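Local atomic coordinates of PHOX (Pseudomonas fluorescens, PDB entry 4A9V), a protein that probably hydrolyses phosphate monoesters as a beta-propeller alkaline phosphatase, using an iron-calcium cofactor for phosphotransfer chemistry. Residues 8-12 with 485-489; 21-25 with 557-563; 90-96 with 550-556. All coordinates share one frame; numbering follows the deposited sequence. Where two conformers were deposited one is given.

Interaction 1: 8-12 with 485-489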
loop_
_atom_site.group_PDB
_atom_site.type_symbol
_atom_site.label_atom_id
_atom_site.label_comp_id
_atom_site.label_asym_id
_atom_site.label_seq_id
_atom_site.Cartn_x
_atom_site.Cartn_y
_atom_site.Cartn_z
ATOM N N SER A 8 -21.025 20.440 -6.247
ATOM C CA SER A 8 -20.031 19.616 -6.994
ATOM C C SER A 8 -20.696 18.864 -8.145
ATOM O O SER A 8 -21.848 18.439 -8.041
ATOM C CB SER A 8 -19.340 18.625 -6.056
ATOM O OG SER A 8 -18.475 17.763 -6.776
ATOM N N ARG A 9 -20.016 18.843 -9.286
ATOM C CA ARG A 9 -20.428 18.026 -10.418
ATOM C C ARG A 9 -20.212 16.545 -10.108
ATOM O O ARG A 9 -20.934 15.683 -10.610
ATOM C CB ARG A 9 -19.624 18.430 -11.658
ATOM C CG ARG A 9 -19.870 17.573 -12.887
ATOM C CD ARG A 9 -18.837 17.856 -13.969
ATOM N NE ARG A 9 -17.484 17.979 -13.426
ATOM C CZ ARG A 9 -16.588 16.996 -13.425
ATOM N NH1 ARG A 9 -16.924 15.794 -13.872
ATOM N NH2 ARG A 9 -15.385 17.186 -12.892
ATOM N N LEU A 10 -19.296 16.271 -9.188
ATOM C CA LEU A 10 -18.746 14.935 -9.027
ATOM C C LEU A 10 -19.394 14.195 -7.876
ATOM O O LEU A 10 -19.339 12.975 -7.835
ATOM C CB LEU A 10 -17.236 14.984 -8.788
ATOM C CG LEU A 10 -16.387 15.289 -10.013
ATOM C CD1 LEU A 10 -14.940 15.485 -9.594
ATOM C CD2 LEU A 10 -16.519 14.160 -11.019
ATOM N N LEU A 11 -19.731 14.918 -6.815
ATOM C CA LEU A 11 -20.134 14.269 -5.577
ATOM C C LEU A 11 -21.654 14.113 -5.522
ATOM O O LEU A 11 -22.380 15.097 -5.367
ATOM C CB LEU A 11 -19.614 15.052 -4.371
ATOM C CG LEU A 11 -18.088 15.220 -4.320
ATOM C CD1 LEU A 11 -17.685 16.051 -3.114
ATOM C CD2 LEU A 11 -17.368 13.878 -4.313
ATOM N N GLY A 12 -22.128 12.892 -5.757
ATOM C CA GLY A 12 -23.544 12.661 -6.015
ATOM C C GLY A 12 -24.337 12.166 -4.815
ATOM O O GLY A 12 -25.540 11.935 -4.928
ATOM N N LYS A 485 -12.911 6.760 -13.003
ATOM C CA LYS A 485 -12.780 7.296 -14.354
ATOM C C LYS A 485 -13.362 8.700 -14.460
ATOM O O LYS A 485 -12.899 9.509 -15.257
ATOM C CB LYS A 485 -13.462 6.371 -15.365
ATOM C CG LYS A 485 -12.726 5.061 -15.586
ATOM C CD LYS A 485 -13.476 4.171 -16.558
ATOM C CE LYS A 485 -12.767 2.845 -16.765
ATOM N NZ LYS A 485 -13.507 1.955 -17.700
ATOM N N ALA A 486 -14.369 8.996 -13.645
ATOM C CA ALA A 486 -14.994 10.313 -13.650
ATOM C C ALA A 486 -14.103 11.382 -13.031
ATOM O O ALA A 486 -14.358 12.567 -13.214
ATOM C CB ALA A 486 -16.324 10.261 -12.921
ATOM N N GLY A 487 -13.117 10.970 -12.240
ATOM C CA GLY A 487 -12.226 11.916 -11.582
ATOM C C GLY A 487 -12.565 12.220 -10.133
ATOM O O GLY A 487 -12.034 13.171 -9.565
ATOM N N ARG A 488 -13.435 11.418 -9.523
ATOM C CA ARG A 488 -13.586 11.464 -8.075
ATOM C C ARG A 488 -12.337 10.883 -7.416
ATOM O O ARG A 488 -11.843 9.844 -7.832
ATOM C CB ARG A 488 -14.807 10.661 -7.627
ATOM C CG ARG A 488 -16.144 11.362 -7.830
ATOM C CD ARG A 488 -17.330 10.440 -7.562
ATOM N NE ARG A 488 -17.568 9.523 -8.674
ATOM C CZ ARG A 488 -18.345 9.794 -9.718
ATOM N NH1 ARG A 488 -18.982 10.952 -9.803
ATOM N NH2 ARG A 488 -18.463 8.900 -10.690
ATOM N N LEU A 489 -11.886 11.534 -6.352
ATOM C CA LEU A 489 -10.793 11.052 -5.526
ATOM C C LEU A 489 -11.340 10.409 -4.264
ATOM O O LEU A 489 -11.924 11.081 -3.413
ATOM C CB LEU A 489 -9.859 12.209 -5.153
ATOM C CG LEU A 489 -8.686 11.824 -4.249
ATOM C CD1 LEU A 489 -7.752 10.834 -4.930
ATOM C CD2 LEU A 489 -7.925 13.075 -3.828
HETATM O O HOH W 1 -13.337 15.196 -13.175
HETATM O O HOH W 2 -16.461 13.463 -14.799
#
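The guanidinium of Arg-488 turns one edge to the main chain of Leu-10, with the carbonyl O of Leu-10 only 8° out of the guanidinium plane. Arg-488 NH1 donates to that O at 2.8 Å, and the N-H...O angle of 160° makes this a nearly straight bond. A second flat group, the guanidinium of Arg-9, has CG of Leu-10 over one of its faces, offset toward the rim, and two water molecules in plane at its edge. One of these waters accepts from Arg-9 NH2 at 2.9 Å; the other is only weakly held by NH1. Both donate to the O of Ala-486, giving Arg-9 an indirect hold on the 485-489 segment, although its side chain is poorly ordered and that grip is probably loose.

The contact illustrates how the start of the ordered chain can be fastened to a beta-propeller. Residues 485-488 lie in the tight connection between strands 478-483 and 489-493, the first two of a four-stranded antiparallel sheet, and Leu-489 starts the second of them, while 8-12 belong to the N-terminal arm leading toward strand 30-37. An ST turn at Ser-8, whose OG accepts from the backbone N of Leu-10 and of Leu-11, curls the arm and presents Leu-10 to the loop.

The two methyls of Leu-10 touch successive carbonyls of the loop: CD2 lies 3.5 Å from the O of Ala-486, and CD1 3.7 Å from the O of Gly-487. CD2 also meets the CB of Ala-486 at 4.3 Å. Nearer the backbone, Leu-10 CB rests 3.9 Å from Arg-488 CG. A bend at chi3 (-77°) carries the arginine round from this apolar touch to its polar one. Asp-484, the residue preceding this segment, forms a salt bridge with Arg-488 NE, and with NE and NH1 both engaged the guanidinium is probably limited in its rotation.

Interaction 2: 21-25 with 557-563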
loop_
_atom_site.group_PDB
_atom_site.type_symbol
_atom_site.label_atom_id
_atom_site.label_comp_id
_atom_site.label_asym_id
_atom_site.label_seq_id
_atom_site.Cartn_x
_atom_site.Cartn_y
_atom_site.Cartn_z
ATOM N N THR A 21 -20.250 1.545 14.914
ATOM C CA THR A 21 -20.821 0.203 14.899
ATOM C C THR A 21 -19.915 -0.804 14.189
ATOM O O THR A 21 -19.046 -0.430 13.402
ATOM C CB THR A 21 -22.192 0.221 14.204
ATOM O OG1 THR A 21 -22.071 0.891 12.945
ATOM C CG2 THR A 21 -23.220 0.944 15.069
ATOM N N ASP A 22 -20.134 -2.084 14.480
ATOM C CA ASP A 22 -19.363 -3.174 13.885
ATOM C C ASP A 22 -20.003 -3.608 12.565
ATOM O O ASP A 22 -20.286 -4.788 12.350
ATOM C CB ASP A 22 -19.291 -4.348 14.865
ATOM C CG ASP A 22 -18.221 -5.355 14.503
ATOM O OD1 ASP A 22 -17.181 -4.942 13.943
ATOM O OD2 ASP A 22 -18.380 -6.544 14.869
ATOM N N THR A 23 -20.179 -2.629 11.679
ATOM C CA THR A 23 -20.907 -2.800 10.423
ATOM C C THR A 23 -20.282 -1.904 9.351
ATOM O O THR A 23 -19.518 -0.991 9.670
ATOM C CB THR A 23 -22.388 -2.398 10.573
ATOM O OG1 THR A 23 -22.479 -0.995 10.853
ATOM C CG2 THR A 23 -23.058 -3.188 11.688
ATOM N N ILE A 24 -20.699 -2.094 8.101
ATOM C CA ILE A 24 -20.484 -1.111 7.046
ATOM C C ILE A 24 -21.664 -0.144 7.006
ATOM O O ILE A 24 -22.811 -0.562 6.920
ATOM C CB ILE A 24 -20.397 -1.810 5.669
ATOM C CG1 ILE A 24 -19.234 -2.802 5.619
ATOM C CG2 ILE A 24 -20.300 -0.780 4.556
ATOM C CD1 ILE A 24 -17.881 -2.153 5.487
ATOM N N SER A 25 -21.373 1.147 7.045
ATOM C CA SER A 25 -22.374 2.185 6.855
ATOM C C SER A 25 -22.111 2.898 5.537
ATOM O O SER A 25 -20.960 3.222 5.233
ATOM C CB SER A 25 -22.296 3.192 8.010
ATOM O OG SER A 25 -22.451 2.543 9.261
ATOM N N GLY A 557 -12.674 -6.660 19.382
ATOM C CA GLY A 557 -14.035 -6.122 19.491
ATOM C C GLY A 557 -14.949 -6.253 18.269
ATOM O O GLY A 557 -15.953 -5.545 18.170
ATOM N N SER A 558 -14.674 -7.215 17.393
ATOM C CA SER A 558 -15.454 -7.379 16.165
ATOM C C SER A 558 -15.800 -8.839 15.906
ATOM O O SER A 558 -15.006 -9.737 16.205
ATOM C CB SER A 558 -14.686 -6.808 14.965
ATOM O OG SER A 558 -15.428 -6.923 13.762
ATOM N N THR A 559 -16.934 -9.056 15.242
ATOM C CA THR A 559 -17.259 -10.356 14.672
ATOM C C THR A 559 -17.581 -10.225 13.172
ATOM O O THR A 559 -18.141 -11.130 12.562
ATOM C CB THR A 559 -18.445 -11.002 15.421
ATOM O OG1 THR A 559 -19.553 -10.095 15.454
ATOM C CG2 THR A 559 -18.053 -11.362 16.855
ATOM N N PHE A 560 -17.155 -9.115 12.577
ATOM C CA PHE A 560 -17.421 -8.826 11.166
ATOM C C PHE A 560 -16.628 -9.784 10.270
ATOM O O PHE A 560 -15.444 -10.008 10.522
ATOM C CB PHE A 560 -16.991 -7.382 10.888
ATOM C CG PHE A 560 -17.204 -6.938 9.476
ATOM C CD1 PHE A 560 -16.234 -7.152 8.512
ATOM C CD2 PHE A 560 -18.369 -6.291 9.116
ATOM C CE1 PHE A 560 -16.434 -6.735 7.209
ATOM C CE2 PHE A 560 -18.587 -5.894 7.810
ATOM C CZ PHE A 560 -17.604 -6.089 6.865
ATOM N N PRO A 561 -17.232 -10.269 9.165
ATOM C CA PRO A 561 -18.545 -9.933 8.635
ATOM C C PRO A 561 -19.665 -10.894 9.029
ATOM O O PRO A 561 -20.826 -10.599 8.760
ATOM C CB PRO A 561 -18.329 -10.001 7.123
ATOM C CG PRO A 561 -17.309 -11.073 6.955
ATOM C CD PRO A 561 -16.400 -10.947 8.149
ATOM N N GLU A 562 -19.331 -12.089 9.508
ATOM C CA GLU A 562 -20.348 -13.133 9.665
ATOM C C GLU A 562 -21.223 -12.925 10.903
ATOM O O GLU A 562 -22.349 -13.425 10.960
ATOM C CB GLU A 562 -19.704 -14.519 9.694
ATOM C CG GLU A 562 -19.041 -14.914 8.385
ATOM C CD GLU A 562 -18.167 -16.146 8.529
ATOM O OE1 GLU A 562 -16.995 -16.007 8.936
ATOM O OE2 GLU A 562 -18.653 -17.257 8.231
ATOM N N HIS A 563 -20.674 -12.257 11.913
ATOM C CA HIS A 563 -21.387 -11.994 13.163
ATOM C C HIS A 563 -22.008 -13.238 13.740
ATOM O O HIS A 563 -23.130 -13.216 14.259
ATOM C CB HIS A 563 -22.435 -10.912 12.966
ATOM C CG HIS A 563 -21.857 -9.584 12.560
ATOM N ND1 HIS A 563 -20.835 -9.007 13.225
ATOM C CD2 HIS A 563 -22.119 -8.776 11.464
ATOM C CE1 HIS A 563 -20.529 -7.839 12.639
ATOM N NE2 HIS A 563 -21.299 -7.705 11.550
HETATM O O HOH W 3 -20.054 -7.272 17.092
#
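The carboxylate of Asp-22 is gripped at both oxygens. Asp-22 OD1 accepts from Ser-558 OG at 2.7 Å, and Asp-22 OD2 from the backbone N of Thr-559 at 2.9 Å with an N-H...O angle of 164°; each oxygen uses its syn lone pair. With CG anti to the aspartate's own N (chi1 -164°), the group is directed to the 557-563 loop. OD1 also accepts from the N of Ile-529, and a water donates to OD2. Ser-558 OG relays the network: in an ST turn it accepts from Phe-560 N at 3.0 Å.

The setting is the closure familiar in beta-propellers. Residues 21-25 lead into strand 30-37, which pairs with 572-578 and so completes a four-stranded sheet whose other strands come from the C-terminal part; 557-563 lie in the connection between strands 544-550 and 572-578.

His-563 sets its ring edge against the O of Asp-22, with CE1 3.1 Å from that O. A hydrogen bond between His-563 ND1 and Thr-559 OG1, 2.8 Å long, helps fix the ring's rotation. Next to the polar cluster Ile-24 crosses Phe-560, CG1 meeting CE2 at 3.8 Å. The phenyl ring is backed by Pro-561, whose CB sits over its centre beyond a cis peptide bond.

Interaction 3: 90-96 with 550-556. With FEO (mu-oxo-diiron), chain S.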
loop_
_atom_site.group_PDB
_atom_site.type_symbol
_atom_site.label_atom_id
_atom_site.label_comp_id
_atom_site.label_asym_id
_atom_site.label_seq_id
_atom_site.Cartn_x
_atom_site.Cartn_y
_atom_site.Cartn_z
ATOM N N GLU A 90 -1.235 -8.449 3.670
ATOM C CA GLU A 90 -0.101 -7.725 4.242
ATOM C C GLU A 90 0.542 -8.433 5.434
ATOM O O GLU A 90 1.763 -8.469 5.552
ATOM C CB GLU A 90 -0.506 -6.306 4.625
ATOM C CG GLU A 90 0.699 -5.441 4.971
ATOM C CD GLU A 90 0.336 -4.050 5.439
ATOM O OE1 GLU A 90 -0.599 -3.924 6.255
ATOM O OE2 GLU A 90 1.046 -3.091 5.041
ATOM N N TYR A 91 -0.267 -8.921 6.367
ATOM C CA TYR A 91 0.259 -9.528 7.585
ATOM C C TYR A 91 -0.851 -10.355 8.201
ATOM O O TYR A 91 -1.867 -10.610 7.546
ATOM C CB TYR A 91 0.843 -8.469 8.547
ATOM C CG TYR A 91 -0.155 -7.542 9.203
ATOM C CD1 TYR A 91 -0.730 -6.488 8.502
ATOM C CD2 TYR A 91 -0.430 -7.640 10.555
ATOM C CE1 TYR A 91 -1.566 -5.579 9.124
ATOM C CE2 TYR A 91 -1.274 -6.746 11.186
ATOM C CZ TYR A 91 -1.827 -5.706 10.468
ATOM O OH TYR A 91 -2.684 -4.807 11.063
ATOM N N THR A 92 -0.627 -10.863 9.404
ATOM C CA THR A 92 -1.622 -11.722 10.025
ATOM C C THR A 92 -1.802 -11.366 11.490
ATOM O O THR A 92 -1.004 -10.641 12.074
ATOM C CB THR A 92 -1.290 -13.222 9.829
ATOM O OG1 THR A 92 -2.366 -14.032 10.325
ATOM C CG2 THR A 92 -0.002 -13.602 10.541
ATOM N N ASN A 93 -2.900 -11.845 12.053
ATOM C CA ASN A 93 -3.314 -11.492 13.402
ATOM C C ASN A 93 -3.223 -12.734 14.278
ATOM O O ASN A 93 -4.052 -13.639 14.158
ATOM C CB ASN A 93 -4.760 -11.010 13.351
ATOM C CG ASN A 93 -4.979 -9.973 12.262
ATOM O OD1 ASN A 93 -4.349 -8.918 12.266
ATOM N ND2 ASN A 93 -5.826 -10.294 11.292
ATOM N N TYR A 94 -2.141 -12.858 15.039
ATOM C CA TYR A 94 -1.877 -14.095 15.764
ATOM C C TYR A 94 -3.039 -14.488 16.690
ATOM O O TYR A 94 -3.272 -15.671 16.919
ATOM C CB TYR A 94 -0.581 -13.994 16.573
ATOM C CG TYR A 94 0.692 -13.880 15.749
ATOM C CD1 TYR A 94 0.754 -14.315 14.434
ATOM C CD2 TYR A 94 1.856 -13.394 16.320
ATOM C CE1 TYR A 94 1.942 -14.283 13.721
ATOM C CE2 TYR A 94 3.051 -13.376 15.621
ATOM C CZ TYR A 94 3.096 -13.870 14.338
ATOM O OH TYR A 94 4.259 -13.844 13.599
ATOM N N ARG A 95 -3.761 -13.507 17.227
ATOM C CA ARG A 95 -4.881 -13.827 18.109
ATOM C C ARG A 95 -5.953 -14.660 17.428
ATOM O O ARG A 95 -6.691 -15.381 18.099
ATOM C CB ARG A 95 -5.486 -12.569 18.738
ATOM C CG ARG A 95 -6.317 -11.712 17.805
ATOM C CD ARG A 95 -6.752 -10.416 18.477
ATOM N NE ARG A 95 -7.612 -10.670 19.630
ATOM C CZ ARG A 95 -7.561 -9.987 20.770
ATOM N NH1 ARG A 95 -6.776 -8.925 20.877
ATOM N NH2 ARG A 95 -8.421 -10.260 21.737
ATOM N N TYR A 96 -6.033 -14.560 16.102
ATOM C CA TYR A 96 -7.018 -15.301 15.318
ATOM C C TYR A 96 -6.395 -16.429 14.495
ATOM O O TYR A 96 -7.087 -17.368 14.116
ATOM C CB TYR A 96 -7.817 -14.357 14.416
ATOM C CG TYR A 96 -8.499 -13.241 15.169
ATOM C CD1 TYR A 96 -9.343 -13.512 16.232
ATOM C CD2 TYR A 96 -8.325 -11.916 14.797
ATOM C CE1 TYR A 96 -9.965 -12.496 16.925
ATOM C CE2 TYR A 96 -8.960 -10.892 15.473
ATOM C CZ TYR A 96 -9.760 -11.190 16.552
ATOM O OH TYR A 96 -10.369 -10.193 17.278
ATOM N N GLN A 550 -9.629 -4.371 6.499
ATOM C CA GLN A 550 -8.447 -5.066 6.974
ATOM C C GLN A 550 -8.437 -5.127 8.501
ATOM O O GLN A 550 -8.752 -4.149 9.176
ATOM C CB GLN A 550 -7.183 -4.358 6.460
ATOM C CG GLN A 550 -5.907 -5.161 6.644
ATOM C CD GLN A 550 -4.663 -4.329 6.446
ATOM O OE1 GLN A 550 -4.522 -3.256 7.038
ATOM N NE2 GLN A 550 -3.730 -4.833 5.644
ATOM N N HIS A 551 -8.040 -6.289 9.013
ATOM C CA HIS A 551 -7.941 -6.562 10.453
ATOM C C HIS A 551 -9.105 -6.064 11.275
ATOM O O HIS A 551 -8.911 -5.513 12.352
ATOM C CB HIS A 551 -6.599 -6.091 11.041
ATOM C CG HIS A 551 -6.352 -4.596 10.937
ATOM N ND1 HIS A 551 -6.992 -3.684 11.704
ATOM C CD2 HIS A 551 -5.448 -3.883 10.158
ATOM C CE1 HIS A 551 -6.527 -2.456 11.417
ATOM N NE2 HIS A 551 -5.579 -2.579 10.478
ATOM N N PRO A 552 -10.343 -6.375 10.858
ATOM C CA PRO A 552 -11.434 -6.102 11.784
ATOM C C PRO A 552 -11.202 -6.786 13.125
ATOM O O PRO A 552 -10.750 -7.930 13.173
ATOM C CB PRO A 552 -12.660 -6.682 11.067
ATOM C CG PRO A 552 -12.105 -7.743 10.189
ATOM C CD PRO A 552 -10.771 -7.229 9.735
ATOM N N GLY A 553 -11.467 -6.074 14.212
ATOM C CA GLY A 553 -11.300 -6.650 15.536
ATOM C C GLY A 553 -9.847 -6.889 15.922
ATOM O O GLY A 553 -9.562 -7.768 16.726
ATOM N N GLU A 554 -8.944 -6.011 15.493
ATOM C CA GLU A 554 -7.536 -6.169 15.855
ATOM C C GLU A 554 -7.305 -6.177 17.368
ATOM O O GLU A 554 -6.406 -6.862 17.847
ATOM C CB GLU A 554 -6.665 -5.108 15.176
ATOM C CG GLU A 554 -6.866 -3.697 15.698
ATOM C CD GLU A 554 -5.951 -2.677 15.035
ATOM O OE1 GLU A 554 -5.002 -3.069 14.315
ATOM O OE2 GLU A 554 -6.174 -1.470 15.263
ATOM N N ASN A 555 -8.189 -5.514 18.113
ATOM C CA ASN A 555 -8.111 -5.500 19.575
ATOM C C ASN A 555 -9.269 -6.237 20.243
ATOM O O ASN A 555 -9.531 -6.043 21.428
ATOM C CB ASN A 555 -8.062 -4.060 20.083
ATOM C CG ASN A 555 -6.791 -3.344 19.678
ATOM O OD1 ASN A 555 -5.724 -3.953 19.624
ATOM N ND2 ASN A 555 -6.935 -2.111 19.210
ATOM N N GLY A 556 -9.925 -7.118 19.499
ATOM C CA GLY A 556 -10.830 -8.103 20.078
ATOM C C GLY A 556 -12.292 -7.689 20.135
ATOM O O GLY A 556 -13.090 -8.331 20.821
HETATM FE FE1 FEO S . 0.935 -1.048 4.900
HETATM FE FE2 FEO S . 1.923 2.273 5.140
HETATM O O FEO S . 0.630 0.845 5.268
HETATM O O HOH W 4 -2.117 -2.046 7.473
HETATM O O HOH W 5 -3.317 -5.035 13.608
HETATM O O HOH W 6 -1.224 -1.125 4.892
HETATM O O HOH W 7 0.841 -1.063 7.168
#
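Glu-90 OE2 binds FE1 of the mu-oxo-diiron group at 2.0 Å, and the other oxygen of the same carboxylate faces Gln-550. Two sheets of the beta-propeller meet here: Glu-90 directly follows strand 82-89, and Gln-550 ends strand 544-550 of another sheet. Gln-550 NE2 gives Glu-90 OE1 only a weak hydrogen bond, 3.3 Å long, with carboxylate and amide planes 24° apart; its stronger partner is the O of Asn-67. A water 2.7 Å from Glu-90 OE1 also lies beside Gln-550 OE1. This amide is therefore a second-shell neighbour of an iron ligand; Cys-179 and Glu-194 also bind iron beside Glu-90, and two waters bind FE1.

At the far end of the contact Tyr-96 OH donates to the O of Gly-553 at 2.6 Å. That O also receives Gly-556 N, the two donors arriving from opposite faces of the carbonyl plane.

Between these ends Tyr-91 meets the His-551 side chain obliquely, its OH 3.1 Å from CD2. Placing CG between the backbone N and the carbonyl carbon (chi1 69°) swings the phenol ring that way. A water joins Tyr-91 OH to Glu-554 OE1, and His-551 itself is tied through NE2 to Glu-532 and through ND1 to the O of Gly-530. Packing finishes with Arg-95, an exposed side chain that also touches a crystal neighbour. Its CG lies over the centre of the Tyr-96 ring, and one face of its guanidinium lies on Gly-556, NH2 3.6 Å from the CA of Gly-556.

Overall arrangement
Interactions 2 and 3 are neighbours, their centres 13 Å apart: residues 550-556 run directly into 557-563, and Ser-558 CB packs on the N of Gly-553 at 3.4 Å. Both contacts involve one continuous connection, interaction 3 nearer the cofactor and interaction 2 joined to the N-terminal arm. Interaction 3 alone supplies an iron ligand, and its His-551 reaches Glu-532, a lithium ligand here; the side chain of Ile-24 in interaction 2 is about 11 Å from that of Glu-532. Interaction 1, whose centre is 29 Å from that of interaction 2 and 33 Å from that of interaction 3, lies away from the metal sites and fastens an earlier part of the same arm.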